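Local coordinates for nitrogenase molybdenum-iron protein alpha chain (Clostridium pasteurianum, PDB 4WES), which forms, with the beta chain, the molybdenum-iron component of nitrogenase, which reduces dinitrogen to ammonium using electrons delivered by the iron protein at the cost of ATP, at residues R51-G57 against V180-H186; A143-L149 against F172-Y177; H186-N190 against R264-I269. All coordinates share one frame; numbering follows the deposited sequence.

Contact 1: residues R51-G57 against V180-H186; sequences RGCAYAG and VSQSAGH. With CLF (Fe(8)-S(7) cluster), chain H; HCA (3-hydroxy-3-carboxy-adipic acid), chain E; ICS (iron-sulfur-molybdenum cluster with interstitial carbon), chain F.
Gln182 meets the backbone of Gly52 where the first turns of two helices, each begun by an N-cap residue, pack backbone to backbone between the Fe(8)-S(7) cluster and the iron-molybdenum cofactor. The amide N of Gly52 donates to Gln182 OE1 over 2.9 Å, reaching the oxygen from above its carbonyl plane and not along a lone pair. The bend at chi2 (94°) folds the glutamine amide back to this position and puts its other end on homocitrate: Gln182 NE2 donates to HCA O1 at 2.9 Å, and also to Glu368. One amide thus links the turn before helix 54-63 to the organic ligand, whose O5 and O7 chelate molybdenum. Alongside, Ala56 CB touches the same carboxylate of homocitrate, at O2. At the cofactor itself, the His186 ring brings NE2 to 3.2 Å from ICS S2B, the sulfide being near the ring plane, and receives Gly57 O at its edge, 3.5 Å from CD2. On the side of the other cluster, Cys53 SG binds iron FE3 and, as the helix N-cap, also accepts from Ala56 N; Ser181 OG caps helix 182-196 likewise, through Ser183 N.

Behind these first-shell groups the helices come together at glycines. Gly57 and Gly185 bring the backbones so close that C-H groups lie against carbonyl oxygens: Gly185 CA is 3.1 Å from Ala54 O, and the CA-H of Gly57 is aimed almost straight at Gln182 O, with CA 3.4 Å away. Farther out, Gln46 of the beta chain donates to both Val180 O and Gly52 O, tying the subunit interface to this turn. The extended Arg51 lays one guanidinium face over Ser181 CB, while its nitrogens bond to Glu368 O, Thr41 O and Thr43 OG1.

Contact 2: residues A143-L149 against F172-Y177; sequences ATCPVGL and FSCEGY. With CLF (Fe(8)-S(7) cluster), chain H.
The Tyr177 ring turns its edge to Cys145: the carbonyl oxygen of Cys145 lies near the ring plane, 3.4 Å from Tyr177 CE2, and a water lies in that plane too. Leu149 CD1 approaches the same ring obliquely, and Leu107 of the beta chain packs on both residues. The water donates to Cys145 O, accepts from Leu149 N and bonds to Tyr177 OH, joining the tyrosine to the short, weakly bonded helix 146-149. The flat carboxylate of Glu175 has CD 3.5 Å from Ala143 CB and OE1 3.2 Å from Gly148 N. Its chain bends at chi2 (85°) after CG has passed 3.2 Å from Thr144 O, and OE2 forms a salt bridge with Lys178. At the edge of the parallel sheet, Ala143 N donates to Phe172 O in a nearly linear bond of 3.0 Å, joining the ends of strands 138-143 and 169-172.

These two loops after adjacent strands form part of the Fe(8)-S(7) cluster pocket. Cys145 SG binds iron FE1 at 2.3 Å, while the Gly176 backbone lines the cluster, its N 3.6 Å from CLF S3A. The water-held carbonyl of Cys145 and the Glu175-Lys178 pair probably help to fix the loop that carries the Cys145 thiolate.

Contact 3: residues H186-N190 against R264-I269; sequences HHIAN and RSINYI. With ICS (iron-sulfur-molybdenum cluster with interstitial carbon), chain F.
Asn190 of helix 182-196 reaches into helix 263-277 as a knob into a hole formed by Ser265, Ile266, Tyr268 and Ile269, the two segments running in the same general direction at a crossing angle of -31°. Its CB rests on Tyr268 CB, and CG lies 3.6 Å from Tyr268 CD2, the amide plane standing steeply to the ring. At the tip, OD1 accepts from Ile269 N (3.1 Å), in the carbonyl plane on a lone pair; this N lacks its bond to the preceding turn, where the helix kinks, so the asparagine supplies the missing acceptor. ND2 donates to Ser265 O at 2.9 Å and to His186 O within its own helix, both oxygens tilted from the amide plane.

One turn toward the N terminus, the His187 ring forms an offset stack on Tyr268, planes 20° apart, with CG anti to the backbone N (chi1 -167°), which carries the ring over one face of Tyr268. The His186 ring has Ser265 CB over its centre, a CH-pi contact at 3.7 Å from the centroid. Ser265 OG bonds to Tyr216, and Arg264 pairs with Asp374. A water joins the two helices, bonded to His186 ND1 and Tyr268 OH and accepting from Arg264 NE at 2.9 Å.

Overall arrangement
From the N terminus, the turn at 51-57 opens helix 54-63, and contact 1 closes a long loop when the chain returns at 180-186. Within that loop lies contact 2, a short closure between the ends of neighbouring strands 138-143 and 169-172 of one parallel sheet. Contact 3 follows in series: helix 182-196, shared with contact 1 through His186, continues on to meet helix 263-277, after strands 209-215, 235-239 and 257-260 of a second parallel sheet. Contacts 1 and 2 both border the Fe(8)-S(7) cluster and touch at Tyr55 and Cys174. Contact 1 spans the two clusters, Cys53 and Tyr55 at one, Gln182 and His186 at the other, while helix 182-196 carries the cofactor side into contact 3.

Contact 1: residues R51-G57 against V180-H186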
# COMPACT_ATOMS: atom_id res chain seq x y z
N ARG A 51 30.28 -17.65 10.11
CA ARG A 51 30.04 -19.10 9.89
C ARG A 51 28.73 -19.61 10.40
O ARG A 51 28.17 -19.13 11.39
CB ARG A 51 31.14 -19.91 10.59
CG ARG A 51 32.48 -19.85 9.89
CD ARG A 51 33.53 -20.54 10.73
NE ARG A 51 34.70 -20.87 9.97
CZ ARG A 51 35.69 -21.62 10.41
NH1 ARG A 51 35.72 -22.02 11.67
NH2 ARG A 51 36.67 -21.97 9.59
N GLY A 52 28.27 -20.67 9.70
CA GLY A 52 27.15 -21.48 10.17
C GLY A 52 27.59 -22.86 10.58
O GLY A 52 28.74 -23.07 10.95
N CYS A 53 26.65 -23.79 10.51
CA CYS A 53 26.82 -25.11 11.09
C CYS A 53 26.75 -26.23 10.06
O CYS A 53 26.42 -26.03 8.87
CB CYS A 53 25.78 -25.37 12.16
SG CYS A 53 24.10 -25.49 11.48
N ALA A 54 27.04 -27.46 10.50
CA ALA A 54 27.03 -28.61 9.59
C ALA A 54 25.65 -28.93 9.04
O ALA A 54 25.53 -29.40 7.92
CB ALA A 54 27.60 -29.83 10.29
N TYR A 55 24.60 -28.66 9.80
CA TYR A 55 23.25 -28.88 9.34
C TYR A 55 22.93 -27.94 8.18
O TYR A 55 22.35 -28.34 7.17
CB TYR A 55 22.24 -28.70 10.48
CG TYR A 55 20.84 -28.44 10.02
CD1 TYR A 55 20.37 -27.15 9.86
CD2 TYR A 55 19.97 -29.49 9.69
CE1 TYR A 55 19.11 -26.89 9.41
CE2 TYR A 55 18.71 -29.23 9.24
CZ TYR A 55 18.25 -27.94 9.09
OH TYR A 55 16.97 -27.70 8.67
N ALA A 56 23.36 -26.67 8.27
CA ALA A 56 23.21 -25.75 7.15
C ALA A 56 23.88 -26.31 5.91
O ALA A 56 23.31 -26.33 4.83
CB ALA A 56 23.77 -24.38 7.53
N GLY A 57 25.14 -26.77 6.06
CA GLY A 57 25.88 -27.26 4.91
C GLY A 57 25.27 -28.49 4.26
O GLY A 57 25.36 -28.69 3.05
N VAL A 180 33.40 -27.67 12.09
CA VAL A 180 33.69 -26.30 12.51
C VAL A 180 32.89 -25.24 11.76
O VAL A 180 33.10 -24.06 12.00
CB VAL A 180 35.20 -25.98 12.40
CG1 VAL A 180 35.99 -26.90 13.31
CG2 VAL A 180 35.72 -26.10 10.99
N SER A 181 32.03 -25.67 10.83
CA SER A 181 31.42 -24.80 9.87
C SER A 181 30.43 -25.60 9.01
O SER A 181 30.24 -26.81 9.21
CB SER A 181 32.48 -24.22 8.96
OG SER A 181 33.06 -25.29 8.19
N GLN A 182 29.92 -24.93 7.98
CA GLN A 182 29.10 -25.59 6.96
C GLN A 182 29.83 -26.72 6.25
O GLN A 182 29.18 -27.64 5.72
CB GLN A 182 28.64 -24.57 5.92
CG GLN A 182 27.70 -23.46 6.42
CD GLN A 182 28.45 -22.19 6.81
OE1 GLN A 182 29.40 -22.24 7.57
NE2 GLN A 182 27.97 -21.05 6.36
N SER A 183 31.15 -26.63 6.16
CA SER A 183 31.91 -27.60 5.39
C SER A 183 31.63 -29.05 5.77
O SER A 183 31.48 -29.91 4.88
CB SER A 183 33.40 -27.30 5.49
OG SER A 183 34.14 -28.32 4.87
N ALA A 184 31.61 -29.35 7.07
CA ALA A 184 31.35 -30.74 7.48
C ALA A 184 30.04 -31.25 6.89
O ALA A 184 29.91 -32.44 6.57
CB ALA A 184 31.38 -30.85 8.99
N GLY A 185 29.05 -30.37 6.83
CA GLY A 185 27.77 -30.76 6.25
C GLY A 185 27.85 -31.13 4.77
O GLY A 185 27.17 -32.04 4.33
N HIS A 186 28.69 -30.43 4.02
CA HIS A 186 28.89 -30.82 2.63
C HIS A 186 29.40 -32.25 2.58
O HIS A 186 28.93 -33.08 1.78
CB HIS A 186 29.97 -29.99 1.94
CG HIS A 186 29.74 -28.51 1.93
ND1 HIS A 186 30.81 -27.64 1.79
CD2 HIS A 186 28.62 -27.77 2.01
CE1 HIS A 186 30.33 -26.42 1.77
NE2 HIS A 186 29.02 -26.46 1.92
FE1 CLF H . 22.18 -26.65 15.81
FE2 CLF H . 21.62 -24.26 15.35
FE3 CLF H . 22.62 -25.71 13.23
FE4 CLF H . 20.14 -26.13 14.24
S1 CLF H . 20.11 -25.78 16.60
S2A CLF H . 23.76 -25.06 15.14
S4A CLF H . 20.86 -24.25 13.17
S3A CLF H . 21.72 -27.77 13.82
FE5 CLF H . 17.07 -24.87 15.18
FE6 CLF H . 17.35 -25.18 18.77
FE7 CLF H . 16.75 -23.02 17.18
FE8 CLF H . 19.38 -23.56 17.01
S2B CLF H . 15.88 -25.14 17.02
S3B CLF H . 18.27 -23.07 18.93
S4B CLF H . 18.04 -22.79 15.28
C1 HCA E . 24.30 -20.67 4.97
C2 HCA E . 23.42 -20.07 3.87
C3 HCA E . 23.98 -18.80 3.24
C4 HCA E . 23.73 -17.55 4.11
C5 HCA E . 24.08 -16.31 3.28
C6 HCA E . 24.36 -15.01 3.99
C7 HCA E . 23.30 -18.57 1.89
O1 HCA E . 25.52 -20.41 4.98
O2 HCA E . 23.78 -21.43 5.80
O3 HCA E . 23.92 -13.94 3.46
O4 HCA E . 25.03 -15.03 5.04
O5 HCA E . 24.04 -18.39 0.90
O6 HCA E . 22.06 -18.52 1.85
O7 HCA E . 25.38 -18.92 3.05
FE1 ICS F . 29.71 -23.80 -2.67
MO1 ICS F . 26.14 -19.08 0.98
FE2 ICS F . 28.65 -23.26 -0.30
FE3 ICS F . 27.39 -22.48 -2.53
FE4 ICS F . 29.68 -21.34 -1.81
FE5 ICS F . 28.38 -19.59 -0.43
FE6 ICS F . 27.31 -21.50 1.03
FE7 ICS F . 26.11 -20.72 -1.13
CX ICS F . 27.97 -21.48 -0.89
S1A ICS F . 30.84 -23.05 -0.81
S1B ICS F . 28.25 -19.64 1.82
S2A ICS F . 27.78 -24.64 -1.87
S2B ICS F . 27.93 -23.44 1.80
S3A ICS F . 30.35 -19.24 -1.47
S3B ICS F . 25.11 -21.21 0.82
S4A ICS F . 29.09 -21.97 -3.94
S4B ICS F . 26.57 -18.55 -1.25
S5A ICS F . 25.33 -21.72 -2.94

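Contact 2: residues A143-L149 against F172-Y177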
# COMPACT_ATOMS: atom_id res chain seq x y z
N ALA A 143 19.64 -34.62 10.90
CA ALA A 143 19.88 -34.39 12.31
C ALA A 143 20.22 -32.92 12.59
O ALA A 143 20.76 -32.22 11.76
CB ALA A 143 20.99 -35.28 12.83
N THR A 144 19.92 -32.52 13.82
CA THR A 144 20.20 -31.21 14.36
C THR A 144 20.87 -31.41 15.73
O THR A 144 20.96 -32.53 16.22
CB THR A 144 18.92 -30.39 14.52
OG1 THR A 144 18.06 -31.05 15.43
CG2 THR A 144 18.27 -30.15 13.19
N CYS A 145 21.32 -30.31 16.36
CA CYS A 145 22.06 -30.38 17.63
C CYS A 145 21.63 -31.46 18.63
O CYS A 145 22.50 -32.17 19.13
CB CYS A 145 22.11 -29.00 18.28
SG CYS A 145 23.24 -27.85 17.47
N PRO A 146 20.33 -31.56 19.00
CA PRO A 146 20.02 -32.50 20.09
C PRO A 146 20.02 -33.99 19.73
O PRO A 146 20.00 -34.82 20.63
CB PRO A 146 18.62 -32.09 20.53
CG PRO A 146 18.17 -31.05 19.63
CD PRO A 146 19.17 -30.74 18.62
N VAL A 147 19.96 -34.32 18.44
CA VAL A 147 19.53 -35.65 17.99
C VAL A 147 20.42 -36.80 18.50
O VAL A 147 19.94 -37.76 19.10
CB VAL A 147 19.44 -35.67 16.46
CG1 VAL A 147 19.28 -37.09 15.93
CG2 VAL A 147 18.31 -34.80 16.01
N GLY A 148 21.72 -36.74 18.23
CA GLY A 148 22.61 -37.79 18.74
C GLY A 148 22.63 -37.83 20.26
O GLY A 148 22.60 -38.92 20.87
N LEU A 149 22.64 -36.64 20.87
CA LEU A 149 22.76 -36.53 22.34
C LEU A 149 21.58 -37.16 23.08
O LEU A 149 21.76 -37.73 24.16
CB LEU A 149 22.94 -35.08 22.77
CG LEU A 149 24.30 -34.53 22.37
CD1 LEU A 149 24.25 -33.02 22.34
CD2 LEU A 149 25.38 -35.00 23.35
N PHE A 172 20.86 -38.29 7.48
CA PHE A 172 22.09 -37.52 7.49
C PHE A 172 22.40 -37.07 8.90
O PHE A 172 21.62 -36.31 9.49
CB PHE A 172 21.96 -36.27 6.59
CG PHE A 172 21.69 -36.59 5.15
CD1 PHE A 172 20.41 -36.82 4.70
CD2 PHE A 172 22.73 -36.66 4.23
CE1 PHE A 172 20.14 -37.12 3.38
CE2 PHE A 172 22.48 -36.95 2.90
CZ PHE A 172 21.19 -37.20 2.47
N SER A 173 23.54 -37.51 9.45
CA SER A 173 23.93 -37.14 10.81
C SER A 173 24.74 -35.85 10.77
O SER A 173 25.93 -35.85 10.99
CB SER A 173 24.71 -38.25 11.46
OG SER A 173 23.86 -39.33 11.78
N CYS A 174 24.03 -34.77 10.48
CA CYS A 174 24.59 -33.42 10.32
C CYS A 174 24.28 -32.51 11.51
O CYS A 174 24.05 -31.31 11.35
CB CYS A 174 24.15 -32.82 9.01
SG CYS A 174 22.35 -32.79 8.77
N GLU A 175 24.35 -33.07 12.71
CA GLU A 175 24.22 -32.25 13.91
C GLU A 175 25.11 -31.02 13.83
O GLU A 175 26.26 -31.09 13.43
CB GLU A 175 24.56 -33.04 15.17
CG GLU A 175 23.62 -34.15 15.56
CD GLU A 175 23.84 -35.51 14.90
OE1 GLU A 175 23.27 -36.47 15.45
OE2 GLU A 175 24.55 -35.62 13.87
N GLY A 176 24.57 -29.87 14.27
CA GLY A 176 25.23 -28.61 13.97
C GLY A 176 26.60 -28.41 14.49
O GLY A 176 27.40 -27.72 13.87
N TYR A 177 26.91 -29.02 15.63
CA TYR A 177 28.23 -28.84 16.25
C TYR A 177 29.34 -29.67 15.62
O TYR A 177 30.51 -29.49 15.97
CB TYR A 177 28.17 -29.18 17.73
CG TYR A 177 27.64 -30.59 17.99
CD1 TYR A 177 28.45 -31.69 17.83
CD2 TYR A 177 26.33 -30.79 18.36
CE1 TYR A 177 27.98 -32.96 18.04
CE2 TYR A 177 25.83 -32.05 18.57
CZ TYR A 177 26.66 -33.15 18.41
OH TYR A 177 26.14 -34.40 18.63
FE1 CLF H . 22.18 -26.65 15.81
FE2 CLF H . 21.62 -24.26 15.35
FE3 CLF H . 22.62 -25.71 13.23
FE4 CLF H . 20.14 -26.13 14.24
S1 CLF H . 20.11 -25.78 16.60
S2A CLF H . 23.76 -25.06 15.14
S4A CLF H . 20.86 -24.25 13.17
S3A CLF H . 21.72 -27.77 13.82
FE5 CLF H . 17.07 -24.87 15.18
FE6 CLF H . 17.35 -25.18 18.77
FE7 CLF H . 16.75 -23.02 17.18
FE8 CLF H . 19.38 -23.56 17.01
S2B CLF H . 15.88 -25.14 17.02
S3B CLF H . 18.27 -23.07 18.93
S4B CLF H . 18.04 -22.79 15.28
O HOH W 1 23.44 -34.65 19.04

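Contact 3: residues H186-N190 against R264-I269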
# COMPACT_ATOMS: atom_id res chain seq x y z
N HIS A 186 28.69 -30.43 4.02
CA HIS A 186 28.89 -30.82 2.63
C HIS A 186 29.40 -32.25 2.58
O HIS A 186 28.93 -33.08 1.78
CB HIS A 186 29.97 -29.99 1.94
CG HIS A 186 29.74 -28.51 1.93
ND1 HIS A 186 30.81 -27.64 1.79
CD2 HIS A 186 28.62 -27.77 2.01
CE1 HIS A 186 30.33 -26.42 1.77
NE2 HIS A 186 29.02 -26.46 1.92
N HIS A 187 30.41 -32.53 3.41
CA HIS A 187 31.06 -33.85 3.36
C HIS A 187 30.04 -34.94 3.73
O HIS A 187 29.94 -35.98 3.08
CB HIS A 187 32.25 -33.83 4.29
CG HIS A 187 33.19 -34.98 4.11
ND1 HIS A 187 34.47 -34.94 4.59
CD2 HIS A 187 33.07 -36.15 3.46
CE1 HIS A 187 35.10 -36.05 4.28
NE2 HIS A 187 34.26 -36.81 3.60
N ILE A 188 29.28 -34.70 4.79
CA ILE A 188 28.27 -35.64 5.25
C ILE A 188 27.23 -35.86 4.15
O ILE A 188 26.82 -37.02 3.88
CB ILE A 188 27.63 -35.11 6.56
CG1 ILE A 188 28.66 -35.18 7.70
CG2 ILE A 188 26.38 -35.92 6.93
CD1 ILE A 188 28.34 -34.29 8.89
N ALA A 189 26.78 -34.82 3.48
CA ALA A 189 25.84 -34.98 2.40
C ALA A 189 26.45 -35.79 1.27
O ALA A 189 25.79 -36.69 0.71
CB ALA A 189 25.37 -33.63 1.88
N ASN A 190 27.67 -35.45 0.87
CA ASN A 190 28.29 -36.13 -0.26
C ASN A 190 28.42 -37.63 -0.03
O ASN A 190 28.26 -38.41 -0.96
CB ASN A 190 29.70 -35.57 -0.56
CG ASN A 190 29.71 -34.31 -1.45
OD1 ASN A 190 30.40 -34.30 -2.46
ND2 ASN A 190 28.97 -33.28 -1.07
N ARG A 264 34.61 -26.74 -3.15
CA ARG A 264 34.56 -27.12 -1.77
C ARG A 264 33.42 -28.09 -1.47
O ARG A 264 33.61 -29.08 -0.75
CB ARG A 264 34.42 -25.84 -0.89
CG ARG A 264 34.36 -26.07 0.60
CD ARG A 264 35.64 -26.60 1.23
NE ARG A 264 35.79 -28.05 1.13
CZ ARG A 264 36.86 -28.71 0.74
NH1 ARG A 264 37.90 -28.10 0.20
NH2 ARG A 264 36.84 -30.03 0.81
N SER A 265 32.21 -27.79 -1.97
CA SER A 265 31.06 -28.55 -1.53
C SER A 265 30.92 -29.91 -2.21
O SER A 265 30.24 -30.77 -1.66
CB SER A 265 29.75 -27.79 -1.75
OG SER A 265 29.47 -27.63 -3.14
N ILE A 266 31.55 -30.10 -3.38
CA ILE A 266 31.23 -31.28 -4.20
C ILE A 266 32.43 -32.07 -4.62
O ILE A 266 32.29 -33.11 -5.31
CB ILE A 266 30.39 -30.88 -5.47
CG1 ILE A 266 29.37 -31.94 -5.88
CG2 ILE A 266 31.28 -30.40 -6.58
CD1 ILE A 266 28.30 -32.21 -4.84
N ASN A 267 33.64 -31.63 -4.28
CA ASN A 267 34.83 -32.33 -4.76
C ASN A 267 34.88 -33.78 -4.27
O ASN A 267 35.49 -34.62 -4.93
CB ASN A 267 36.16 -31.61 -4.44
CG ASN A 267 36.57 -31.65 -2.97
OD1 ASN A 267 37.48 -32.40 -2.64
ND2 ASN A 267 35.93 -30.86 -2.13
N TYR A 268 34.25 -34.05 -3.13
CA TYR A 268 34.19 -35.41 -2.60
C TYR A 268 33.57 -36.35 -3.65
O TYR A 268 34.15 -37.39 -4.02
CB TYR A 268 33.38 -35.49 -1.30
CG TYR A 268 33.70 -34.37 -0.32
CD1 TYR A 268 34.74 -34.48 0.59
CD2 TYR A 268 32.92 -33.22 -0.30
CE1 TYR A 268 35.03 -33.43 1.45
CE2 TYR A 268 33.22 -32.19 0.55
CZ TYR A 268 34.25 -32.29 1.44
OH TYR A 268 34.55 -31.28 2.35
N ILE A 269 32.39 -35.98 -4.13
CA ILE A 269 31.69 -36.71 -5.21
C ILE A 269 32.48 -36.71 -6.51
O ILE A 269 32.53 -37.74 -7.20
CB ILE A 269 30.26 -36.20 -5.36
CG1 ILE A 269 29.36 -36.84 -4.30
CG2 ILE A 269 29.69 -36.48 -6.74
CD1 ILE A 269 28.03 -36.16 -4.11
FE1 ICS F . 29.71 -23.80 -2.67
MO1 ICS F . 26.14 -19.08 0.98
FE2 ICS F . 28.65 -23.26 -0.30
FE3 ICS F . 27.39 -22.48 -2.53
FE4 ICS F . 29.68 -21.34 -1.81
FE5 ICS F . 28.38 -19.59 -0.43
FE6 ICS F . 27.31 -21.50 1.03
FE7 ICS F . 26.11 -20.72 -1.13
CX ICS F . 27.97 -21.48 -0.89
S1A ICS F . 30.84 -23.05 -0.81
S1B ICS F . 28.25 -19.64 1.82
S2A ICS F . 27.78 -24.64 -1.87
S2B ICS F . 27.93 -23.44 1.80
S3A ICS F . 30.35 -19.24 -1.47
S3B ICS F . 25.11 -21.21 0.82
S4A ICS F . 29.09 -21.97 -3.94
S4B ICS F . 26.57 -18.55 -1.25
S5A ICS F . 25.33 -21.72 -2.94
O HOH W 2 33.34 -28.92 2.32